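Local coordinates for protein glycerol dehydratase (Clostridium butyricum, PDB 1R9D) that probably dehydrates glycerol without vitamin B12, as a lyase of the glycyl radical family related to pyruvate formate-lyase, at residues L49-A54 against A517-L522; K317-N322 against V369-P374; P436-K441 against A541-S546; S559-K564 against D607-L612. All blocks are in the same frame, centred on the assembly; numbering follows the deposited sequence.

Contact 1: residues L49-A54 against A517-L522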
# COMPACT_ATOMS: atom_id res chain seq x y z
N LEU A 49 11.04 0.63 -4.20
CA LEU A 49 12.25 1.37 -4.52
C LEU A 49 13.17 1.41 -3.29
O LEU A 49 14.39 1.37 -3.43
CB LEU A 49 11.88 2.78 -4.99
CG LEU A 49 12.66 3.40 -6.16
CD1 LEU A 49 12.88 2.39 -7.28
CD2 LEU A 49 11.87 4.59 -6.69
N ARG A 50 12.58 1.48 -2.10
CA ARG A 50 13.38 1.48 -0.87
C ARG A 50 14.16 0.16 -0.79
O ARG A 50 15.32 0.14 -0.39
CB ARG A 50 12.48 1.62 0.36
CG ARG A 50 11.92 3.02 0.55
CD ARG A 50 12.23 3.54 1.95
NE ARG A 50 11.17 3.26 2.89
CZ ARG A 50 11.21 3.56 4.19
NH1 ARG A 50 12.28 4.15 4.71
NH2 ARG A 50 10.17 3.28 4.95
N ARG A 51 13.50 -0.93 -1.18
CA ARG A 51 14.12 -2.24 -1.15
C ARG A 51 15.25 -2.34 -2.18
O ARG A 51 16.29 -2.95 -1.92
CB ARG A 51 13.08 -3.33 -1.43
CG ARG A 51 12.03 -3.53 -0.33
CD ARG A 51 12.67 -4.01 0.97
NE ARG A 51 13.60 -5.11 0.74
CZ ARG A 51 14.24 -5.78 1.69
NH1 ARG A 51 14.04 -5.47 2.97
NH2 ARG A 51 15.09 -6.74 1.36
N ALA A 52 15.05 -1.76 -3.36
CA ALA A 52 16.06 -1.79 -4.41
C ALA A 52 17.28 -0.96 -4.01
O ALA A 52 18.42 -1.41 -4.14
CB ALA A 52 15.49 -1.27 -5.72
N LEU A 53 17.03 0.25 -3.52
CA LEU A 53 18.11 1.15 -3.10
C LEU A 53 18.88 0.61 -1.89
O LEU A 53 20.07 0.87 -1.73
CB LEU A 53 17.55 2.54 -2.78
CG LEU A 53 16.95 3.26 -3.99
CD1 LEU A 53 16.15 4.47 -3.54
CD2 LEU A 53 18.07 3.67 -4.94
N ALA A 54 18.19 -0.15 -1.05
CA ALA A 54 18.82 -0.74 0.13
C ALA A 54 19.75 -1.86 -0.32
O ALA A 54 20.89 -1.96 0.16
CB ALA A 54 17.76 -1.28 1.09
N ALA A 517 7.99 -5.35 2.46
CA ALA A 517 9.19 -6.00 1.94
C ALA A 517 9.06 -6.70 0.58
O ALA A 517 9.41 -7.87 0.44
CB ALA A 517 9.76 -6.98 2.98
N PRO A 518 8.54 -5.99 -0.44
CA PRO A 518 8.44 -6.66 -1.74
C PRO A 518 9.89 -6.77 -2.22
O PRO A 518 10.68 -5.85 -1.99
CB PRO A 518 7.59 -5.68 -2.56
CG PRO A 518 7.97 -4.35 -1.97
CD PRO A 518 7.98 -4.63 -0.49
N LEU A 519 10.25 -7.88 -2.86
CA LEU A 519 11.63 -8.09 -3.29
C LEU A 519 11.92 -7.97 -4.79
O LEU A 519 11.57 -8.86 -5.57
CB LEU A 519 12.11 -9.46 -2.79
CG LEU A 519 11.94 -9.72 -1.29
CD1 LEU A 519 12.60 -11.04 -0.94
CD2 LEU A 519 12.56 -8.59 -0.48
N PRO A 520 12.59 -6.88 -5.20
CA PRO A 520 12.94 -6.61 -6.60
C PRO A 520 13.87 -7.64 -7.24
O PRO A 520 13.60 -8.14 -8.33
CB PRO A 520 13.60 -5.23 -6.54
CG PRO A 520 13.12 -4.64 -5.26
CD PRO A 520 13.09 -5.81 -4.32
N PHE A 521 14.98 -7.95 -6.58
CA PHE A 521 15.95 -8.89 -7.14
C PHE A 521 15.39 -10.30 -7.32
O PHE A 521 15.43 -10.86 -8.42
CB PHE A 521 17.22 -8.93 -6.28
CG PHE A 521 18.32 -9.78 -6.86
CD1 PHE A 521 18.63 -11.01 -6.29
CD2 PHE A 521 19.02 -9.36 -7.98
CE1 PHE A 521 19.63 -11.82 -6.84
CE2 PHE A 521 20.02 -10.15 -8.54
CZ PHE A 521 20.33 -11.39 -7.97
N LEU A 522 14.87 -10.88 -6.24
CA LEU A 522 14.32 -12.23 -6.31
C LEU A 522 13.20 -12.33 -7.36
O LEU A 522 13.16 -13.27 -8.15
CB LEU A 522 13.77 -12.63 -4.94
CG LEU A 522 13.26 -14.07 -4.84
CD1 LEU A 522 14.45 -15.02 -4.88
CD2 LEU A 522 12.47 -14.26 -3.54
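The guanidinium group of Arg-51 and the turn Ala-517 to Leu-519 meet obliquely: methyl CD2 of Leu-519 approaches at a slant, 3.6 Å from Arg-51 NH2. In this pyruvate formate lyase-like fold the contact lays one flank of helix 47-61 against the N-terminus of the short helix 520-524, with Leu-519 as its N-cap residue and Pro-520 in its first turn. The five-membered ring of Pro-520 faces the longer helix, its CD 3.8 Å from Arg-51 CB and its CG 4.1 Å from Ala-52 CB. The ring of Pro-518 is crossed by the arginine chain, CD lying 4.2 Å from Arg-51 CG. That chain bends at both chi2 (-63°) and chi3 (-47°), folding its methylenes over residues 517-518 and bringing the guanidinium alongside the Leu-519 side chain, the two pointing the same way. The charge itself is met outside the pair of segments: NH1 forms a salt bridge with Glu-88, and NH2 a weak hydrogen bond with the carbonyl of Glu-277. No hydrogen bond joins the two segments, so the join rests on van der Waals contact, most of it made by the Arg-51 methylenes and the two proline rings. Buried within it is the carbonyl oxygen of Pro-518, which finds no hydrogen-bond partner; Arg-51 CG lies 3.2 Å from Pro-518 O.

Contact 2: residues K317-N322 against V369-P374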
# COMPACT_ATOMS: atom_id res chain seq x y z
N LYS A 317 30.59 -24.07 -0.46
CA LYS A 317 30.02 -22.72 -0.35
C LYS A 317 28.60 -22.77 0.21
O LYS A 317 28.21 -21.90 1.00
CB LYS A 317 30.00 -22.02 -1.72
CG LYS A 317 31.38 -21.72 -2.31
CD LYS A 317 32.24 -20.90 -1.36
CE LYS A 317 31.60 -19.56 -1.02
NZ LYS A 317 32.39 -18.81 0.01
N LEU A 318 27.83 -23.77 -0.18
CA LEU A 318 26.46 -23.90 0.31
C LEU A 318 26.43 -24.12 1.83
O LEU A 318 25.39 -23.97 2.47
CB LEU A 318 25.74 -25.04 -0.42
CG LEU A 318 25.38 -24.77 -1.89
CD1 LEU A 318 25.18 -26.07 -2.62
CD2 LEU A 318 24.14 -23.89 -1.96
N ASN A 319 27.57 -24.49 2.40
CA ASN A 319 27.67 -24.72 3.84
C ASN A 319 28.19 -23.47 4.56
O ASN A 319 28.27 -23.42 5.78
CB ASN A 319 28.61 -25.89 4.13
CG ASN A 319 27.96 -27.24 3.89
OD1 ASN A 319 27.25 -27.75 4.74
ND2 ASN A 319 28.20 -27.81 2.71
N ASP A 320 28.53 -22.45 3.78
CA ASP A 320 29.06 -21.21 4.34
C ASP A 320 27.96 -20.29 4.87
O ASP A 320 28.19 -19.49 5.77
CB ASP A 320 29.88 -20.47 3.28
CG ASP A 320 30.83 -19.47 3.88
OD1 ASP A 320 31.25 -18.53 3.16
OD2 ASP A 320 31.16 -19.62 5.08
N ILE A 321 26.77 -20.41 4.29
CA ILE A 321 25.64 -19.58 4.70
C ILE A 321 25.00 -20.06 6.00
O ILE A 321 24.84 -21.27 6.20
CB ILE A 321 24.57 -19.55 3.58
CG1 ILE A 321 25.21 -19.05 2.28
CG2 ILE A 321 23.40 -18.67 3.99
CD1 ILE A 321 24.26 -18.98 1.10
N ASN A 322 24.66 -19.13 6.88
CA ASN A 322 24.02 -19.47 8.14
C ASN A 322 22.97 -18.41 8.45
O ASN A 322 22.95 -17.35 7.81
CB ASN A 322 25.03 -19.56 9.28
CG ASN A 322 24.59 -20.51 10.39
OD1 ASN A 322 23.40 -20.80 10.54
ND2 ASN A 322 25.55 -20.99 11.17
N VAL A 369 32.71 -34.09 0.03
CA VAL A 369 32.60 -33.05 1.04
C VAL A 369 32.08 -33.50 2.41
O VAL A 369 32.60 -33.10 3.44
CB VAL A 369 31.69 -31.91 0.51
CG1 VAL A 369 31.56 -30.81 1.55
CG2 VAL A 369 32.27 -31.37 -0.79
N LYS A 370 31.03 -34.32 2.40
CA LYS A 370 30.43 -34.84 3.63
C LYS A 370 30.01 -33.79 4.66
O LYS A 370 30.28 -33.93 5.86
CB LYS A 370 31.37 -35.86 4.28
CG LYS A 370 31.68 -37.06 3.39
CD LYS A 370 32.49 -38.13 4.12
CE LYS A 370 32.79 -39.31 3.21
NZ LYS A 370 33.48 -40.42 3.93
N LEU A 371 29.34 -32.73 4.20
CA LEU A 371 28.85 -31.68 5.09
C LEU A 371 27.31 -31.74 5.03
O LEU A 371 26.76 -32.41 4.16
CB LEU A 371 29.36 -30.31 4.62
CG LEU A 371 30.85 -30.07 4.91
CD1 LEU A 371 31.30 -28.73 4.36
CD2 LEU A 371 31.08 -30.12 6.41
N PRO A 372 26.61 -31.05 5.94
CA PRO A 372 25.14 -31.05 5.98
C PRO A 372 24.44 -30.56 4.70
O PRO A 372 23.39 -31.09 4.33
CB PRO A 372 24.83 -30.14 7.16
CG PRO A 372 26.01 -30.33 8.06
CD PRO A 372 27.16 -30.29 7.08
N GLN A 373 25.02 -29.55 4.06
CA GLN A 373 24.45 -28.99 2.84
C GLN A 373 25.26 -29.36 1.60
O GLN A 373 26.46 -29.65 1.68
CB GLN A 373 24.38 -27.46 2.96
CG GLN A 373 23.43 -26.98 4.04
CD GLN A 373 21.98 -27.18 3.64
OE1 GLN A 373 21.47 -26.50 2.74
NE2 GLN A 373 21.30 -28.12 4.29
N PRO A 374 24.60 -29.39 0.43
CA PRO A 374 23.17 -29.09 0.28
C PRO A 374 22.34 -30.31 0.63
O PRO A 374 22.88 -31.41 0.79
CB PRO A 374 23.06 -28.74 -1.20
CG PRO A 374 24.04 -29.69 -1.81
CD PRO A 374 25.24 -29.55 -0.89
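Asn-319 reaches from the loop after helix 304-317 into the backbone of residues 371-373. Its CB starts the contact beside a leucine methyl, Asn-319 CB lying 3.9 Å from Leu-371 CD1. With chi1 at -78° the CG stands beside the backbone N, and the amide is brought against Leu-371 CB, which lies at almost equal distances from CG, OD1 and ND2 of Asn-319. At the tip the two polar atoms serve one residue. OD1 accepts the backbone N-H of Gln-373 (Asn-319 OD1 to Gln-373 N 2.9 Å), the donor moderately tilted from the carbonyl plane of the amide. ND2 returns a bond to the carbonyl of the same residue (Asn-319 ND2 to Gln-373 O 2.7 Å), coming in from above that carbonyl's plane, 49° out of it. The side-chain amide thereby pairs with both the N-H and the C=O of Gln-373, and the two hydrogen bonds, one accepted and one donated, define which end of the amide is oxygen and should hold its rotation. ND2 also donates to the carbonyl of Trp-315, so both of its hydrogens are likely used. The carbonyl it grips belongs to the cis peptide before Pro-374, whose ring is crossed at about a right angle by Leu-318, with Leu-318 CD1 3.7 Å from Pro-374 CB. Gln-340 ties both sides together through Leu-318 O and Gln-373 OE1. The contact thus joins the C-terminal end of helix 304-317 to the link between helix 357-369 and strand 375-380, with helices 260-277 and 11-22 packing on its side chains.

Contact 3: residues P436-K441 against A541-S546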
# COMPACT_ATOMS: atom_id res chain seq x y z
N PRO A 436 7.35 -29.81 -3.19
CA PRO A 436 7.54 -29.72 -4.64
C PRO A 436 7.02 -28.45 -5.31
O PRO A 436 6.05 -27.85 -4.86
CB PRO A 436 6.80 -30.96 -5.18
CG PRO A 436 6.13 -31.60 -3.98
CD PRO A 436 6.15 -30.60 -2.86
N GLN A 437 7.68 -28.04 -6.39
CA GLN A 437 7.26 -26.86 -7.15
C GLN A 437 7.93 -26.82 -8.51
O GLN A 437 8.93 -27.50 -8.75
CB GLN A 437 7.60 -25.56 -6.39
CG GLN A 437 9.00 -24.99 -6.73
CD GLN A 437 9.26 -23.57 -6.20
OE1 GLN A 437 10.19 -22.89 -6.66
NE2 GLN A 437 8.45 -23.13 -5.24
N LYS A 438 7.36 -26.03 -9.42
CA LYS A 438 7.93 -25.83 -10.74
C LYS A 438 8.89 -24.66 -10.51
O LYS A 438 8.45 -23.54 -10.24
CB LYS A 438 6.85 -25.45 -11.75
CG LYS A 438 7.38 -24.76 -13.01
CD LYS A 438 8.37 -25.62 -13.79
CE LYS A 438 8.82 -24.89 -15.04
NZ LYS A 438 9.71 -25.71 -15.91
N PRO A 439 10.20 -24.90 -10.61
CA PRO A 439 11.15 -23.80 -10.39
C PRO A 439 10.99 -22.67 -11.40
O PRO A 439 10.62 -22.90 -12.55
CB PRO A 439 12.51 -24.49 -10.53
CG PRO A 439 12.23 -25.92 -10.14
CD PRO A 439 10.91 -26.17 -10.84
N GLY A 440 11.27 -21.45 -10.95
CA GLY A 440 11.20 -20.29 -11.81
C GLY A 440 9.82 -19.79 -12.18
O GLY A 440 9.70 -18.90 -13.02
N LYS A 441 8.78 -20.34 -11.57
CA LYS A 441 7.41 -19.92 -11.88
C LYS A 441 6.49 -19.91 -10.66
O LYS A 441 5.30 -19.64 -10.80
CB LYS A 441 6.79 -20.87 -12.91
CG LYS A 441 7.51 -20.94 -14.24
CD LYS A 441 6.66 -21.74 -15.23
CE LYS A 441 7.27 -21.74 -16.63
NZ LYS A 441 6.42 -22.49 -17.60
N ALA A 541 4.01 -14.27 -9.56
CA ALA A 541 4.31 -15.63 -10.00
C ALA A 541 3.17 -16.28 -10.78
O ALA A 541 2.00 -15.95 -10.57
CB ALA A 541 4.67 -16.50 -8.79
N GLU A 542 3.52 -17.19 -11.68
CA GLU A 542 2.54 -17.92 -12.47
C GLU A 542 1.71 -18.81 -11.53
O GLU A 542 0.49 -18.92 -11.68
CB GLU A 542 3.25 -18.80 -13.51
CG GLU A 542 2.38 -19.85 -14.22
CD GLU A 542 1.26 -19.24 -15.05
OE1 GLU A 542 1.41 -18.09 -15.51
OE2 GLU A 542 0.24 -19.94 -15.27
N TYR A 543 2.39 -19.43 -10.57
CA TYR A 543 1.75 -20.32 -9.60
C TYR A 543 1.89 -19.75 -8.19
O TYR A 543 2.98 -19.33 -7.79
CB TYR A 543 2.40 -21.71 -9.66
CG TYR A 543 2.29 -22.39 -11.01
CD1 TYR A 543 3.43 -22.69 -11.76
CD2 TYR A 543 1.05 -22.73 -11.54
CE1 TYR A 543 3.34 -23.33 -13.01
CE2 TYR A 543 0.94 -23.36 -12.78
CZ TYR A 543 2.08 -23.65 -13.51
OH TYR A 543 1.95 -24.28 -14.74
N ASN A 544 0.79 -19.73 -7.43
CA ASN A 544 0.81 -19.22 -6.06
C ASN A 544 0.16 -20.18 -5.08
O ASN A 544 -0.93 -20.70 -5.33
CB ASN A 544 0.09 -17.88 -5.99
CG ASN A 544 0.90 -16.74 -6.57
OD1 ASN A 544 1.78 -16.19 -5.90
ND2 ASN A 544 0.62 -16.39 -7.82
N PHE A 545 0.82 -20.40 -3.95
CA PHE A 545 0.31 -21.30 -2.91
C PHE A 545 0.73 -20.80 -1.54
O PHE A 545 1.47 -19.82 -1.42
CB PHE A 545 0.86 -22.72 -3.07
CG PHE A 545 0.59 -23.35 -4.41
CD1 PHE A 545 1.60 -23.46 -5.36
CD2 PHE A 545 -0.68 -23.82 -4.73
CE1 PHE A 545 1.36 -24.03 -6.61
CE2 PHE A 545 -0.94 -24.39 -5.98
CZ PHE A 545 0.08 -24.49 -6.92
N SER A 546 0.24 -21.49 -0.51
CA SER A 546 0.60 -21.24 0.88
C SER A 546 0.59 -22.65 1.50
O SER A 546 -0.35 -23.41 1.27
CB SER A 546 -0.41 -20.33 1.58
OG SER A 546 -0.24 -18.99 1.16
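The carbonyl oxygen of Lys-441 receives the backbone N-H of Tyr-543, the one firm hydrogen bond across this contact (Tyr-543 N to Lys-441 O 2.9 Å). It is well aligned at both ends: the donor sits almost on the extension of the carbonyl bond, at a C=O...N angle of 166°. Side chains close round the bond. Lys-441 CB lies 4.0 Å from Tyr-543 CD1 and 4.1 Å from Glu-542 CB, while Ala-541 CB lies 3.8 Å from Lys-441 O. The phenol ring also meets Lys-438 obliquely, Lys-438 CG lying 4.3 Å from Tyr-543 CE1. Over the centre of one face of the Tyr-543 ring stands the CG of its own neighbour Glu-542, 3.7 Å above the plane. Glu-542 brings it there by setting CG trans to its own nitrogen (chi1 168°).

Asp-424, outside both segments, forms the next shell. Its OD1 makes a salt bridge with Lys-441 NZ and its OD2 is hydrogen-bonded to Tyr-543 OH, so this third residue holds the far ends of side chains from both segments. Lys-438 NZ has its own salt bridge, with Asp-427. The Lys-441 backbone is presented by a type II beta turn from Lys-438, in which Gly-440 takes a positive phi and the closing backbone bond is weak. Beyond it Tyr-543 and Phe-545 both bond to the Glu-443 backbone. The contact is the start of a parallel beta pair, strand 442-443 alongside strand 543-551, within a branched mixed sheet.

Contact 4: residues S559-K564 against D607-L612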
# COMPACT_ATOMS: atom_id res chain seq x y z
N SER A 559 -3.86 -42.62 18.75
CA SER A 559 -4.78 -42.10 19.76
C SER A 559 -6.23 -42.35 19.36
O SER A 559 -7.05 -42.74 20.18
CB SER A 559 -4.58 -40.59 19.97
OG SER A 559 -3.30 -40.31 20.52
N LEU A 560 -6.56 -42.11 18.09
CA LEU A 560 -7.93 -42.32 17.63
C LEU A 560 -8.37 -43.78 17.72
O LEU A 560 -9.48 -44.06 18.15
CB LEU A 560 -8.10 -41.80 16.19
CG LEU A 560 -8.04 -40.28 16.02
CD1 LEU A 560 -8.21 -39.91 14.55
CD2 LEU A 560 -9.14 -39.64 16.85
N VAL A 561 -7.50 -44.70 17.32
CA VAL A 561 -7.88 -46.11 17.38
C VAL A 561 -8.00 -46.59 18.83
O VAL A 561 -8.81 -47.48 19.13
CB VAL A 561 -6.89 -47.03 16.61
CG1 VAL A 561 -5.63 -47.27 17.42
CG2 VAL A 561 -7.59 -48.35 16.26
N ALA A 562 -7.22 -45.99 19.72
CA ALA A 562 -7.28 -46.37 21.13
C ALA A 562 -8.62 -45.92 21.72
O ALA A 562 -9.27 -46.67 22.45
CB ALA A 562 -6.13 -45.75 21.90
N VAL A 563 -9.03 -44.70 21.39
CA VAL A 563 -10.29 -44.17 21.89
C VAL A 563 -11.45 -45.01 21.37
O VAL A 563 -12.34 -45.41 22.13
CB VAL A 563 -10.48 -42.69 21.45
CG1 VAL A 563 -11.91 -42.23 21.71
CG2 VAL A 563 -9.51 -41.80 22.20
N LYS A 564 -11.44 -45.29 20.07
CA LYS A 564 -12.49 -46.08 19.44
C LYS A 564 -12.62 -47.50 19.98
O LYS A 564 -13.72 -47.97 20.25
CB LYS A 564 -12.27 -46.15 17.92
CG LYS A 564 -13.29 -47.02 17.20
CD LYS A 564 -12.97 -47.15 15.72
CE LYS A 564 -13.89 -48.14 15.04
NZ LYS A 564 -13.67 -49.54 15.54
N ASP A 607 -4.79 -52.50 9.16
CA ASP A 607 -5.77 -51.56 8.62
C ASP A 607 -6.59 -50.77 9.63
O ASP A 607 -6.86 -49.58 9.42
CB ASP A 607 -6.72 -52.26 7.66
CG ASP A 607 -6.07 -52.62 6.34
OD1 ASP A 607 -5.09 -51.95 5.94
OD2 ASP A 607 -6.54 -53.58 5.69
N GLU A 608 -7.01 -51.42 10.71
CA GLU A 608 -7.83 -50.76 11.72
C GLU A 608 -7.24 -49.43 12.20
O GLU A 608 -7.94 -48.43 12.29
CB GLU A 608 -8.07 -51.68 12.91
CG GLU A 608 -8.90 -51.06 14.01
CD GLU A 608 -9.33 -52.06 15.06
OE1 GLU A 608 -8.46 -52.78 15.59
OE2 GLU A 608 -10.54 -52.13 15.36
N VAL A 609 -5.95 -49.43 12.50
CA VAL A 609 -5.32 -48.20 12.97
C VAL A 609 -4.79 -47.36 11.80
O VAL A 609 -4.92 -46.14 11.81
CB VAL A 609 -4.19 -48.49 13.99
CG1 VAL A 609 -3.16 -49.45 13.40
CG2 VAL A 609 -3.54 -47.18 14.42
N ASP A 610 -4.22 -48.01 10.79
CA ASP A 610 -3.70 -47.28 9.64
C ASP A 610 -4.76 -46.39 9.00
O ASP A 610 -4.47 -45.26 8.61
CB ASP A 610 -3.12 -48.25 8.60
CG ASP A 610 -1.89 -48.99 9.11
OD1 ASP A 610 -1.43 -48.69 10.23
OD2 ASP A 610 -1.39 -49.87 8.38
N ASN A 611 -6.00 -46.88 8.89
CA ASN A 611 -7.06 -46.07 8.29
C ASN A 611 -7.48 -44.88 9.16
O ASN A 611 -8.04 -43.90 8.65
CB ASN A 611 -8.28 -46.92 7.95
CG ASN A 611 -8.01 -47.85 6.78
OD1 ASN A 611 -7.29 -47.50 5.85
ND2 ASN A 611 -8.61 -49.04 6.82
N LEU A 612 -7.23 -44.97 10.46
CA LEU A 612 -7.57 -43.86 11.34
C LEU A 612 -6.47 -42.81 11.29
O LEU A 612 -6.72 -41.63 11.51
CB LEU A 612 -7.80 -44.37 12.77
CG LEU A 612 -9.17 -45.03 12.96
CD1 LEU A 612 -9.33 -45.55 14.38
CD2 LEU A 612 -10.27 -44.01 12.65
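Val-561 and Leu-612 lie at the middle of a helix-to-helix packing interface, where helix 553-569 crosses the first turns of helix 607-624. The two short segments run with N-to-C directions 123° apart, and their axes come within 8.8 Å. Val-561 points into the neighbouring helix and touches three of its residues. Val-561 CG1 occupies the cramped rotamer site between backbone N and carbonyl carbon (chi1 78°), which turns that methyl to Val-609 CG2, 3.7 Å away. The other methyl, Val-561 CG2, meets the stem of Glu-608 at CG from 3.8 Å, the two side chains crossing about perpendicularly. Leu-612 comes in across the valine at about a right angle: Leu-612 CD1 presses on the valine backbone, 3.4 Å from Val-561 CA, tighter than ordinary carbon contact. Leu-560 covers the next part of the seam, with Leu-560 CD1 3.8 Å from Leu-612 O.

On the more exposed side, the aliphatic chain of Lys-564 passes across Leu-612, with Lys-564 CD 4.2 Å from Leu-612 CD1. A bend at chi4 carries the ammonium toward Glu-608, yet Lys-564 NZ and Glu-608 OE2 stay 4.1 Å apart, too far for a salt bridge, so any attraction is probably modest; Lys-564 NZ has its salt bridge with Asp-569. No hydrogen bond crosses the interface, which is held by apolar packing. Helix 484-516 covers helix 553-569 through Phe-484, Phe-487 and Met-488, while Asp-607 and Asp-610 bind Lys-689, just after helix 680-687.

All four contacts fall in the pyruvate formate lyase-like part of the chain, before Gly-763, the predicted radical site. In contact 2 the Gln-373 side chain is about 10 Å from a bound glycerol. Contacts 1 and 3 interleave along the sequence, with centres about 20 Å apart and nearest atoms about 8 Å apart. Helix 260-277 touches both contact 1 and contact 2, although their centres are about 27 Å apart. Contact 4 lies across the chain's centre from contacts 1 and 2, its centre about 50 Å from that of contact 1; helix 484-516 packs on contact 4 and leads into Ala-517 of contact 1. Strand 543-551 of contact 3 runs on into helix 553-569 of contact 4.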